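Local coordinates for carbohydrate binding protein, putative, cpb33A (Cellvibrio japonicus, PDB 5FJQ), which acts as a copper-dependent lytic polysaccharide monooxygenase important for efficient use of chitin by the bacterium, this chain being its copper-binding LPMO domain, at residues His1-Ser6 with Arg10-Lys15; Phe92-Thr97 with Phe105-Thr110; Asn17-Pro22 with Gly36-Pro41; Ser6-Ser9 with Lys15-Gly18; Phe71-Asp74 with Asp79-Ala82. All coordinates share one frame; numbering follows the deposited sequence.

Contact 1 (His1-Ser6 with Arg10-Lys15). With CU (copper (II) ion), chain D.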
# COMPACT_ATOMS: atom_id res chain seq x y z
N HIS A 1 -9.65 -5.80 -7.98
CA HIS A 1 -8.66 -4.87 -8.61
C HIS A 1 -8.80 -3.41 -8.18
O HIS A 1 -9.82 -2.72 -8.41
CB HIS A 1 -8.61 -5.09 -10.13
CG HIS A 1 -7.90 -6.34 -10.52
ND1 HIS A 1 -8.29 -7.59 -10.07
CD2 HIS A 1 -6.82 -6.55 -11.32
CE1 HIS A 1 -7.45 -8.50 -10.54
NE2 HIS A 1 -6.56 -7.90 -11.31
N GLY A 2 -7.74 -2.91 -7.55
CA GLY A 2 -7.73 -1.55 -7.11
C GLY A 2 -6.48 -1.08 -6.37
O GLY A 2 -5.66 -1.88 -5.97
N TYR A 3 -6.39 0.24 -6.14
CA TYR A 3 -5.19 0.82 -5.48
C TYR A 3 -5.63 2.04 -4.66
O TYR A 3 -6.75 2.43 -4.80
CB TYR A 3 -4.17 1.23 -6.53
CG TYR A 3 -4.73 2.16 -7.59
CD1 TYR A 3 -5.37 1.64 -8.71
CD2 TYR A 3 -4.69 3.54 -7.43
CE1 TYR A 3 -5.93 2.48 -9.68
CE2 TYR A 3 -5.23 4.39 -8.41
CZ TYR A 3 -5.86 3.84 -9.51
OH TYR A 3 -6.41 4.63 -10.48
N VAL A 4 -4.76 2.61 -3.83
CA VAL A 4 -5.09 3.82 -3.01
C VAL A 4 -4.63 5.00 -3.82
O VAL A 4 -3.42 5.13 -4.13
CB VAL A 4 -4.42 3.82 -1.63
CG1 VAL A 4 -4.78 5.09 -0.84
CG2 VAL A 4 -4.89 2.62 -0.83
N SER A 5 -5.60 5.88 -4.12
CA SER A 5 -5.40 6.98 -5.01
C SER A 5 -5.16 8.26 -4.24
O SER A 5 -4.56 9.19 -4.78
CB SER A 5 -6.60 7.07 -5.97
OG SER A 5 -7.84 6.90 -5.27
N SER A 6 -5.57 8.26 -2.96
CA SER A 6 -5.61 9.48 -2.11
C SER A 6 -5.54 9.07 -0.62
O SER A 6 -6.47 8.43 -0.14
CB SER A 6 -6.89 10.22 -2.43
OG SER A 6 -7.02 11.36 -1.66
N ARG A 10 2.48 4.52 -3.09
CA ARG A 10 3.83 4.53 -3.64
C ARG A 10 3.85 4.11 -5.13
O ARG A 10 4.60 4.71 -5.91
CB ARG A 10 4.72 3.57 -2.84
CG ARG A 10 6.20 3.82 -3.07
CD ARG A 10 7.02 2.96 -2.18
NE ARG A 10 6.98 3.31 -0.77
CZ ARG A 10 7.64 2.56 0.13
NH1 ARG A 10 8.35 1.49 -0.26
NH2 ARG A 10 7.65 2.88 1.42
N VAL A 11 3.04 3.08 -5.50
CA VAL A 11 2.96 2.64 -6.92
C VAL A 11 2.35 3.83 -7.75
O VAL A 11 2.71 4.06 -8.89
CB VAL A 11 2.17 1.29 -7.17
CG1 VAL A 11 2.86 0.11 -6.47
CG2 VAL A 11 0.67 1.37 -6.75
N ILE A 12 1.53 4.66 -7.10
CA ILE A 12 0.85 5.80 -7.87
C ILE A 12 1.74 7.07 -7.93
O ILE A 12 1.74 7.88 -8.93
CB ILE A 12 -0.51 6.25 -7.22
CG1 ILE A 12 -1.60 5.14 -7.28
CG2 ILE A 12 -1.03 7.56 -7.88
CD1 ILE A 12 -1.90 4.59 -8.65
N GLN A 13 2.40 7.34 -6.82
CA GLN A 13 3.42 8.38 -6.78
C GLN A 13 4.45 8.12 -7.88
O GLN A 13 4.76 8.97 -8.73
CB GLN A 13 4.06 8.42 -5.40
CG GLN A 13 3.15 9.02 -4.30
CD GLN A 13 2.97 10.50 -4.47
OE1 GLN A 13 3.32 11.04 -5.51
NE2 GLN A 13 2.39 11.20 -3.45
N CYS A 14 4.99 6.95 -7.88
CA CYS A 14 6.02 6.71 -8.92
C CYS A 14 5.47 6.57 -10.38
O CYS A 14 6.13 7.04 -11.33
CB CYS A 14 6.96 5.62 -8.50
SG CYS A 14 8.27 6.09 -7.29
N LYS A 15 4.27 5.98 -10.54
CA LYS A 15 3.65 5.94 -11.86
C LYS A 15 3.63 7.32 -12.47
O LYS A 15 4.13 7.56 -13.58
CB LYS A 15 2.25 5.32 -11.84
CG LYS A 15 1.43 5.62 -13.09
CD LYS A 15 0.16 4.80 -13.14
CE LYS A 15 -0.94 5.39 -12.22
NZ LYS A 15 -1.63 6.54 -12.95
CU CU D . -9.88 -7.67 -8.82
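Tyr-3 and Ile-12 carry this contact, their side chains crossing at about a right angle. The CD1 methyl of Ile-12 approaches the CD2-CE2 bond of the phenol ring obliquely, with CD1 3.2 Å from Tyr-3 CD2 and 3.3 Å from Tyr-3 CE2, which is tight for carbon atoms. Tyr-3 holds CG between its backbone N and its carbonyl carbon (chi1 55°), and this less common rotamer turns the ring toward Ile-12, so that its CD2/CE2 side meets the methyl. For its part, Ile-12 places CG1 beside its own N and CG2 anti to that N. The CG1 branch therefore heads for the strand, where it also lies 3.6 Å from Val-4 O. The contact seats helix 10-17 on strand 2-6, an outer strand of the three-stranded sheet of the LPMO domain. Just ahead of this strand, His-1 forms the histidine brace with His-100: copper is bound by His-1 N at 2.1 Å and by His-1 ND1 at 2.0 Å, and His-100 NE2 completes the protein ligands. The imidazole of His-1 also packs edge-to-face with Phe-171. Beyond the hydrophobic touch, the helix is tied down by the disulfide from Cys-14 to Cys-27 and by a salt bridge from Arg-10 to Asp-176.

Contact 2 (Phe92-Thr97 with Phe105-Thr110); sequences FVWTNT and FRYYIT
The phenol oxygen of Tyr-107 has two partners, His-142 ND1 through a hydrogen bond and the indole of Trp-94 through a weaker one. In the latter, Trp-94 NE1 lies 3.1 Å from Tyr-107 OH, but the N-H points well off line, at 120°. The stronger partner of that N-H is Ser-157 OG, so the indole nitrogen is shared between a serine and a tyrosine while the phenol oxygen sits at the indole edge, near its plane. Across a face of the same indole comes Phe-105, edge first. Its CD2 is 3.4 Å from Trp-94 NE1, and its centroid lies 4.5 Å from that of the five-membered ring, an edge-to-face pair whose planes fall well short of perpendicular. Phe-92, Trp-94, Phe-105 and Tyr-107 form an aromatic cluster between the two sheets of the LPMO beta-sandwich. Strands 92-96 and 105-109 belong to different sheets, their axes 10.4 Å apart at closest approach and 133° apart in direction. Tyr-107 keeps CG beside its backbone N (chi1 -59°), which carries the ring to Phe-92, where Tyr-107 CE2 approaches Phe-92 CB at 3.4 Å. Tyr-107 CD2 lies over one face of the Phe-92 ring, and the two planes meet obliquely. At the copper end of the strand, Asn-96 ND2 lies 4.3 Å from Phe-105 CZ, while the amide nitrogen of Asn-96 bonds to Glu-137 O and Ser-140 OG.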
# COMPACT_ATOMS: atom_id res chain seq x y z
N PHE A 92 -8.64 7.97 3.24
CA PHE A 92 -7.92 7.08 2.32
C PHE A 92 -8.91 6.48 1.34
O PHE A 92 -9.99 6.00 1.71
CB PHE A 92 -7.19 5.98 3.11
CG PHE A 92 -6.01 6.47 3.90
CD1 PHE A 92 -6.19 7.14 5.12
CD2 PHE A 92 -4.75 6.36 3.41
CE1 PHE A 92 -5.09 7.62 5.82
CE2 PHE A 92 -3.64 6.84 4.11
CZ PHE A 92 -3.81 7.48 5.31
N VAL A 93 -8.54 6.52 0.08
CA VAL A 93 -9.52 6.21 -0.92
C VAL A 93 -8.90 5.18 -1.80
O VAL A 93 -7.78 5.41 -2.27
CB VAL A 93 -9.83 7.46 -1.81
CG1 VAL A 93 -10.67 7.04 -3.01
CG2 VAL A 93 -10.47 8.62 -0.99
N TRP A 94 -9.65 4.10 -2.04
CA TRP A 94 -9.22 3.04 -2.96
C TRP A 94 -10.02 3.28 -4.23
O TRP A 94 -11.24 3.35 -4.18
CB TRP A 94 -9.51 1.62 -2.45
CG TRP A 94 -8.52 1.04 -1.46
CD1 TRP A 94 -8.46 1.34 -0.16
CD2 TRP A 94 -7.57 -0.03 -1.67
NE1 TRP A 94 -7.48 0.63 0.49
CE2 TRP A 94 -6.93 -0.26 -0.41
CE3 TRP A 94 -7.19 -0.80 -2.79
CZ2 TRP A 94 -5.94 -1.21 -0.24
CZ3 TRP A 94 -6.22 -1.75 -2.62
CH2 TRP A 94 -5.56 -1.94 -1.35
N THR A 95 -9.32 3.45 -5.34
CA THR A 95 -9.97 3.46 -6.63
C THR A 95 -9.87 2.05 -7.17
O THR A 95 -8.78 1.54 -7.46
CB THR A 95 -9.31 4.47 -7.59
OG1 THR A 95 -9.51 5.76 -7.02
CG2 THR A 95 -9.99 4.42 -8.95
N ASN A 96 -11.03 1.42 -7.26
CA ASN A 96 -11.17 0.08 -7.70
C ASN A 96 -11.45 -0.01 -9.20
O ASN A 96 -12.43 0.54 -9.67
CB ASN A 96 -12.26 -0.61 -6.86
CG ASN A 96 -11.91 -0.56 -5.40
OD1 ASN A 96 -10.74 -0.36 -5.08
ND2 ASN A 96 -12.92 -0.60 -4.52
N THR A 97 -10.59 -0.71 -9.94
CA THR A 97 -10.84 -0.88 -11.38
C THR A 97 -11.82 -2.00 -11.60
O THR A 97 -12.55 -1.99 -12.58
CB THR A 97 -9.53 -1.15 -12.14
OG1 THR A 97 -8.94 -2.42 -11.70
CG2 THR A 97 -8.60 0.09 -11.96
N PHE A 105 -11.17 -3.75 4.34
CA PHE A 105 -9.95 -2.97 4.02
C PHE A 105 -9.31 -2.69 5.36
O PHE A 105 -9.98 -2.07 6.28
CB PHE A 105 -10.25 -1.62 3.30
CG PHE A 105 -10.80 -1.78 1.89
CD1 PHE A 105 -12.15 -2.03 1.68
CD2 PHE A 105 -9.94 -1.77 0.78
CE1 PHE A 105 -12.69 -2.21 0.38
CE2 PHE A 105 -10.47 -1.95 -0.51
CZ PHE A 105 -11.83 -2.20 -0.71
N ARG A 106 -8.03 -3.00 5.46
CA ARG A 106 -7.29 -2.68 6.66
C ARG A 106 -6.10 -1.77 6.42
O ARG A 106 -5.42 -1.88 5.38
CB ARG A 106 -6.74 -3.96 7.37
CG ARG A 106 -7.81 -4.71 8.11
CD ARG A 106 -7.23 -6.00 8.69
NE ARG A 106 -8.34 -6.71 9.32
CZ ARG A 106 -8.32 -8.01 9.67
NH1 ARG A 106 -7.28 -8.75 9.38
NH2 ARG A 106 -9.39 -8.57 10.22
N TYR A 107 -5.88 -0.89 7.40
CA TYR A 107 -4.68 -0.09 7.39
C TYR A 107 -3.78 -0.34 8.58
O TYR A 107 -4.26 -0.42 9.76
CB TYR A 107 -5.02 1.39 7.35
CG TYR A 107 -5.83 1.74 6.12
CD1 TYR A 107 -7.12 1.23 5.96
CD2 TYR A 107 -5.29 2.52 5.12
CE1 TYR A 107 -7.90 1.57 4.84
CE2 TYR A 107 -6.05 2.89 4.00
CZ TYR A 107 -7.30 2.35 3.85
OH TYR A 107 -8.00 2.66 2.76
N TYR A 108 -2.48 -0.26 8.28
CA TYR A 108 -1.40 -0.41 9.29
C TYR A 108 -0.48 0.76 9.13
O TYR A 108 -0.52 1.48 8.09
CB TYR A 108 -0.61 -1.72 9.09
CG TYR A 108 -1.47 -2.93 9.17
CD1 TYR A 108 -2.37 -3.27 8.12
CD2 TYR A 108 -1.38 -3.78 10.29
CE1 TYR A 108 -3.18 -4.39 8.23
CE2 TYR A 108 -2.17 -4.89 10.37
CZ TYR A 108 -3.03 -5.19 9.37
OH TYR A 108 -3.76 -6.29 9.58
N ILE A 109 0.36 0.95 10.14
CA ILE A 109 1.38 2.01 10.15
C ILE A 109 2.63 1.56 10.89
O ILE A 109 2.54 0.69 11.78
CB ILE A 109 0.86 3.37 10.72
CG1 ILE A 109 1.88 4.48 10.39
CG2 ILE A 109 0.59 3.27 12.23
CD1 ILE A 109 1.36 5.92 10.53
N THR A 110 3.78 2.07 10.43
CA THR A 110 5.05 2.08 11.11
C THR A 110 5.02 2.78 12.50
O THR A 110 4.18 3.67 12.78
CB THR A 110 6.09 2.72 10.20
OG1 THR A 110 5.49 3.84 9.53
CG2 THR A 110 6.50 1.73 9.07

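Contact 3 (Asn17-Pro22 with Gly36-Pro41); sequences NGIENP and GGLYTP
With CG1 anti to its carbonyl carbon and the chain stretched out beyond it (chi2 162°), Ile-19 drives CD1 across to Tyr-39, while Glu-20, bent at chi2 (-53°), curls its carboxylate back to the rim of the same ring. The two loops joined here flank helix 25-33, one leading into it and the other following it. Both belong to the helical excursion between strand 2-6 and strand 45-47, consistent with the L2 region of AA10 enzymes. Ile-19 CD1 stands almost exactly over the ring of Tyr-39, 3.6 Å from its centroid and 3° off the normal, a well-centred CH-pi contact. The second branch reaches the ring as well, with Ile-19 CG2 3.7 Å from Tyr-39 CE2. Nearer the backbone of Ile-19, its CG1 packs at 3.6 Å against Leu-38 CB, and CD1 of the same isoleucine rests 3.5 Å from the carbonyl carbon of Leu-38. The methyl thus sits in the angle between the backbone of the 3-10 turn 36-39 and the Tyr-39 ring. Leu-38 continues inward to Val-11 and Cys-14 of helix 10-17, whereas Tyr-39 and Glu-20 lie on the exposed margin. Their carboxylate and ring planes are nearly coplanar. The phenol donates to the carboxylate there: Tyr-39 OH lies 2.8 Å from Glu-20 OE2, which accepts on its anti lone pair.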
# COMPACT_ATOMS: atom_id res chain seq x y z
N ASN A 17 5.24 9.97 -11.69
CA ASN A 17 6.54 10.61 -11.89
C ASN A 17 7.19 10.09 -13.22
O ASN A 17 8.23 10.63 -13.65
CB ASN A 17 7.46 10.33 -10.72
CG ASN A 17 8.81 11.04 -10.86
OD1 ASN A 17 9.88 10.38 -10.99
ND2 ASN A 17 8.78 12.38 -10.83
N GLY A 18 6.60 9.07 -13.86
CA GLY A 18 7.14 8.51 -15.15
C GLY A 18 7.78 7.15 -14.94
O GLY A 18 8.82 7.02 -14.25
N ILE A 19 7.17 6.12 -15.53
CA ILE A 19 7.60 4.79 -15.30
C ILE A 19 8.89 4.53 -16.12
O ILE A 19 9.82 3.95 -15.60
CB ILE A 19 6.51 3.77 -15.68
CG1 ILE A 19 5.28 3.94 -14.78
CG2 ILE A 19 7.08 2.34 -15.62
CD1 ILE A 19 4.01 3.29 -15.34
N GLU A 20 8.94 5.00 -17.37
CA GLU A 20 10.12 4.75 -18.23
C GLU A 20 11.31 5.67 -17.90
O GLU A 20 12.45 5.23 -17.87
CB GLU A 20 9.71 4.84 -19.74
CG GLU A 20 8.54 3.91 -20.08
CD GLU A 20 8.82 2.47 -19.63
OE1 GLU A 20 10.01 2.15 -19.53
OE2 GLU A 20 7.89 1.67 -19.35
N ASN A 21 11.02 6.93 -17.63
CA ASN A 21 12.01 7.99 -17.43
C ASN A 21 11.69 8.80 -16.19
O ASN A 21 11.48 9.98 -16.27
CB ASN A 21 12.04 8.93 -18.62
CG ASN A 21 12.60 8.27 -19.87
OD1 ASN A 21 11.90 8.14 -20.87
ND2 ASN A 21 13.88 7.84 -19.81
N PRO A 22 11.67 8.15 -15.03
CA PRO A 22 11.36 8.88 -13.81
C PRO A 22 12.43 9.97 -13.57
O PRO A 22 13.57 9.87 -14.04
CB PRO A 22 11.49 7.80 -12.72
CG PRO A 22 12.38 6.76 -13.26
CD PRO A 22 12.25 6.81 -14.77
N GLY A 36 8.09 -2.37 -13.83
CA GLY A 36 7.18 -2.37 -14.99
C GLY A 36 5.76 -2.71 -14.50
O GLY A 36 4.77 -2.50 -15.21
N GLY A 37 5.63 -3.27 -13.28
CA GLY A 37 4.27 -3.37 -12.70
C GLY A 37 3.59 -2.02 -12.40
O GLY A 37 2.47 -1.97 -11.90
N LEU A 38 4.28 -0.90 -12.63
CA LEU A 38 3.72 0.39 -12.28
C LEU A 38 2.62 0.80 -13.24
O LEU A 38 1.86 1.75 -12.93
CB LEU A 38 4.78 1.51 -12.16
CG LEU A 38 5.78 1.54 -11.00
CD1 LEU A 38 6.82 2.62 -11.23
CD2 LEU A 38 5.03 1.78 -9.71
N TYR A 39 2.53 0.12 -14.38
CA TYR A 39 1.44 0.34 -15.36
C TYR A 39 0.11 -0.25 -14.87
O TYR A 39 -0.97 -0.02 -15.44
CB TYR A 39 1.81 -0.41 -16.66
CG TYR A 39 2.69 0.41 -17.51
CD1 TYR A 39 2.18 1.51 -18.26
CD2 TYR A 39 4.05 0.18 -17.52
CE1 TYR A 39 3.04 2.30 -19.01
CE2 TYR A 39 4.90 0.96 -18.27
CZ TYR A 39 4.39 1.99 -19.02
OH TYR A 39 5.30 2.72 -19.73
N THR A 40 0.21 -1.14 -13.87
CA THR A 40 -0.99 -1.89 -13.43
C THR A 40 -1.08 -1.84 -11.89
O THR A 40 -1.05 -2.86 -11.20
CB THR A 40 -1.00 -3.37 -13.90
OG1 THR A 40 0.17 -3.99 -13.43
CG2 THR A 40 -1.06 -3.55 -15.40
N PRO A 41 -1.14 -0.61 -11.34
CA PRO A 41 -1.21 -0.31 -9.90
C PRO A 41 -2.35 -1.03 -9.15
O PRO A 41 -2.23 -1.29 -7.93
CB PRO A 41 -1.41 1.20 -9.89
CG PRO A 41 -2.08 1.51 -11.21
CD PRO A 41 -1.28 0.61 -12.14

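Contact 4 (Ser6-Ser9 with Lys15-Gly18)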
# COMPACT_ATOMS: atom_id res chain seq x y z
N SER A 6 -5.57 8.26 -2.96
CA SER A 6 -5.61 9.48 -2.11
C SER A 6 -5.54 9.07 -0.62
O SER A 6 -6.47 8.43 -0.14
CB SER A 6 -6.89 10.22 -2.43
OG SER A 6 -7.02 11.36 -1.66
N PRO A 7 -4.37 9.31 0.06
CA PRO A 7 -3.11 9.85 -0.45
C PRO A 7 -2.54 8.86 -1.47
O PRO A 7 -2.79 7.66 -1.35
CB PRO A 7 -2.23 9.88 0.80
CG PRO A 7 -3.22 10.01 1.92
CD PRO A 7 -4.22 8.99 1.48
N LYS A 8 -1.86 9.35 -2.49
CA LYS A 8 -1.33 8.49 -3.56
C LYS A 8 -0.39 7.47 -2.94
O LYS A 8 0.54 7.82 -2.17
CB LYS A 8 -0.61 9.31 -4.60
CG LYS A 8 -1.45 10.41 -5.21
CD LYS A 8 -0.63 11.25 -6.20
CE LYS A 8 -1.46 12.30 -6.96
NZ LYS A 8 -2.36 11.60 -7.96
N SER A 9 -0.63 6.21 -3.27
CA SER A 9 0.20 5.11 -2.80
C SER A 9 1.49 5.24 -3.57
O SER A 9 1.58 6.02 -4.53
CB SER A 9 -0.41 3.75 -3.14
OG SER A 9 -0.44 3.53 -4.57
N LYS A 15 4.27 5.98 -10.54
CA LYS A 15 3.65 5.94 -11.86
C LYS A 15 3.63 7.32 -12.47
O LYS A 15 4.13 7.56 -13.58
CB LYS A 15 2.25 5.32 -11.84
CG LYS A 15 1.43 5.62 -13.09
CD LYS A 15 0.16 4.80 -13.14
CE LYS A 15 -0.94 5.39 -12.22
NZ LYS A 15 -1.63 6.54 -12.95
N GLU A 16 3.16 8.27 -11.68
CA GLU A 16 2.88 9.59 -12.16
C GLU A 16 4.17 10.39 -12.35
O GLU A 16 4.20 11.40 -13.07
CB GLU A 16 2.00 10.21 -11.09
CG GLU A 16 0.54 9.81 -11.25
CD GLU A 16 -0.36 10.53 -10.28
OE1 GLU A 16 0.09 11.55 -9.71
OE2 GLU A 16 -1.50 10.08 -10.11
N ASN A 17 5.24 9.97 -11.69
CA ASN A 17 6.54 10.61 -11.89
C ASN A 17 7.19 10.09 -13.22
O ASN A 17 8.23 10.63 -13.65
CB ASN A 17 7.46 10.33 -10.72
CG ASN A 17 8.81 11.04 -10.86
OD1 ASN A 17 9.88 10.38 -10.99
ND2 ASN A 17 8.78 12.38 -10.83
N GLY A 18 6.60 9.07 -13.86
CA GLY A 18 7.14 8.51 -15.15
C GLY A 18 7.78 7.15 -14.94
O GLY A 18 8.82 7.02 -14.25
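Lys-8 and Glu-16 meet through a forked salt bridge. The ammonium takes its shorter bond to one oxygen, with Lys-8 NZ 2.8 Å from Glu-16 OE2, which accepts on its syn lone pair. A weak second bond runs from Lys-8 NZ to Glu-16 OE1 at 3.0 Å, so the cation sits in the mouth of the carboxylate. The two side chains come together nearly perpendicular. Glu-16 runs out straight beyond CG, and Lys-8 is extended until its last bond, where a turn at chi4 (-71°) swings NZ in and leaves its CE 3.2 Å from Glu-16 OE1. The bridge spans helix 10-17 along its exposed flank, from the residue just ahead of the N-cap to the last turn. Ser-9 is that N-cap: its OG makes a weak bond to Ile-12 N and a firmer one to Gln-173 OE1, fixing the start of the helix over strand 169-178. One step further back, the peptide bond before Pro-7 is cis, and the proline ring packs on Phe-92 and Ile-175 where the chain turns from strand 2-6 toward the helix. At the far end, Gly-18 N bonds to Lys-15 O at 2.9 Å, and the chain leaves the helix through the positive phi of Gly-18 (107°). Next to it, Asn-17 OD1 accepts from the backbone N of both Thr-23 and His-24, joining this helix end to the approach of helix 25-33.

Contact 5 (Phe71-Asp74 with Asp79-Ala82)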
# COMPACT_ATOMS: atom_id res chain seq x y z
N PHE A 71 9.37 -4.90 -7.46
CA PHE A 71 10.45 -5.01 -6.47
C PHE A 71 11.12 -3.64 -6.15
O PHE A 71 11.69 -3.47 -5.11
CB PHE A 71 11.49 -6.01 -6.95
CG PHE A 71 11.17 -7.46 -6.63
CD1 PHE A 71 9.94 -7.83 -6.02
CD2 PHE A 71 12.07 -8.46 -7.00
CE1 PHE A 71 9.64 -9.17 -5.74
CE2 PHE A 71 11.79 -9.81 -6.73
CZ PHE A 71 10.56 -10.15 -6.10
N GLY A 72 10.95 -2.64 -7.04
CA GLY A 72 11.49 -1.30 -6.86
C GLY A 72 10.74 -0.65 -5.68
O GLY A 72 11.32 0.10 -4.89
N MET A 73 9.47 -1.04 -5.53
CA MET A 73 8.59 -0.63 -4.43
C MET A 73 9.02 -1.10 -3.06
O MET A 73 8.56 -0.52 -2.04
CB MET A 73 7.10 -0.99 -4.70
CG MET A 73 6.51 -0.38 -5.99
SD MET A 73 6.46 1.42 -5.94
CE MET A 73 7.99 1.81 -6.77
N ASP A 74 9.96 -2.07 -3.02
CA ASP A 74 10.39 -2.68 -1.78
C ASP A 74 11.58 -2.00 -1.15
O ASP A 74 12.07 -2.46 -0.08
CB ASP A 74 10.66 -4.14 -2.02
CG ASP A 74 9.37 -4.96 -2.24
OD1 ASP A 74 8.35 -4.68 -1.58
OD2 ASP A 74 9.35 -5.90 -3.04
N ASP A 79 13.12 9.03 1.24
CA ASP A 79 12.78 10.11 0.26
C ASP A 79 11.65 9.75 -0.70
O ASP A 79 11.42 10.43 -1.75
CB ASP A 79 14.01 10.54 -0.50
CG ASP A 79 14.48 9.48 -1.48
OD1 ASP A 79 14.02 8.32 -1.35
OD2 ASP A 79 15.28 9.81 -2.37
N TRP A 80 10.88 8.71 -0.34
CA TRP A 80 9.72 8.38 -1.19
C TRP A 80 8.85 9.61 -1.31
O TRP A 80 8.70 10.36 -0.31
CB TRP A 80 8.92 7.22 -0.65
CG TRP A 80 9.60 5.88 -0.77
CD1 TRP A 80 10.13 5.14 0.28
CD2 TRP A 80 9.86 5.09 -1.97
NE1 TRP A 80 10.66 3.97 -0.21
CE2 TRP A 80 10.51 3.91 -1.57
CE3 TRP A 80 9.60 5.27 -3.34
CZ2 TRP A 80 10.93 2.90 -2.48
CZ3 TRP A 80 10.02 4.25 -4.25
CH2 TRP A 80 10.66 3.10 -3.80
N PRO A 81 8.27 9.86 -2.51
CA PRO A 81 7.31 10.99 -2.53
C PRO A 81 6.17 10.79 -1.52
O PRO A 81 5.48 9.77 -1.56
CB PRO A 81 6.75 10.94 -3.94
CG PRO A 81 7.87 10.36 -4.76
CD PRO A 81 8.54 9.34 -3.86
N ALA A 82 5.93 11.73 -0.61
CA ALA A 82 5.02 11.46 0.46
C ALA A 82 3.98 12.57 0.58
O ALA A 82 4.21 13.69 0.15
CB ALA A 82 5.80 11.29 1.75
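The indole of Trp-80 points edge-on at the short 3-10 turn 71-74, its six-membered ring leading. Both segments lie in the long connection between helix 53-56 and strand 83-84, and the tryptophan closes this connection back on itself. The carbonyl of Gly-72 meets the ring rim near the indole plane, Gly-72 O being 3.3 Å from Trp-80 CH2 and 3.7 Å from Trp-80 CZ2. A carbonyl oxygen at this place faces the slightly positive aromatic hydrogens, which makes the approach electrostatically reasonable although it is no conventional hydrogen bond. Met-73 comes to the same ring from another direction. Its CB leaves the backbone away from Trp-80, but the chain bends at chi2 (-64°) and again at chi3 (95°), and the terminal methyl returns obliquely. Met-73 CE ends 4.1 Å from Trp-80 CZ3, a looser touch than that of the carbonyl. The turn keeps its shape through the bond from Asp-74 N to Phe-71 O, 3.1 Å long. The indole itself is fixed by a weak bond from its NE1 to Leu-75 O and by a cation-pi contact with Arg-10, whose NH1 also reaches Met-73 O weakly. Arg-10 thereby touches both partners of the contact. Ala-26 and Cys-14 pack against Trp-80 from the two neighbouring helices, and the backbone carbonyl of the tryptophan is also engaged, Trp-80 O accepting from Arg-152 NH1.

Strands 2-6 and 88-96 are neighbours in one sheet, so contacts 1 and 2 join directly: Tyr-3 O lies 2.8 Å from Thr-95 N, and Ser-5 OG 2.7 Å from Thr-95 OG1. Contact 1 holds the copper ligand His-1, and Asn-96 of contact 2 has its side chain about 8 Å from the metal. Helix 10-17 links the rest. Contact 4 shares Ser-6 and Lys-15 with contact 1, contact 3 meets the helix where Leu-38 CD2 lies 3.4 Å from Val-11 O, and contact 5 adjoins it through Arg-10. Contact 3 is centred about 16 Å from the centre of the chain, yet its Tyr-39 side chain is about 12 Å from that of His-1; contacts 4 and 5 lie away from the copper site.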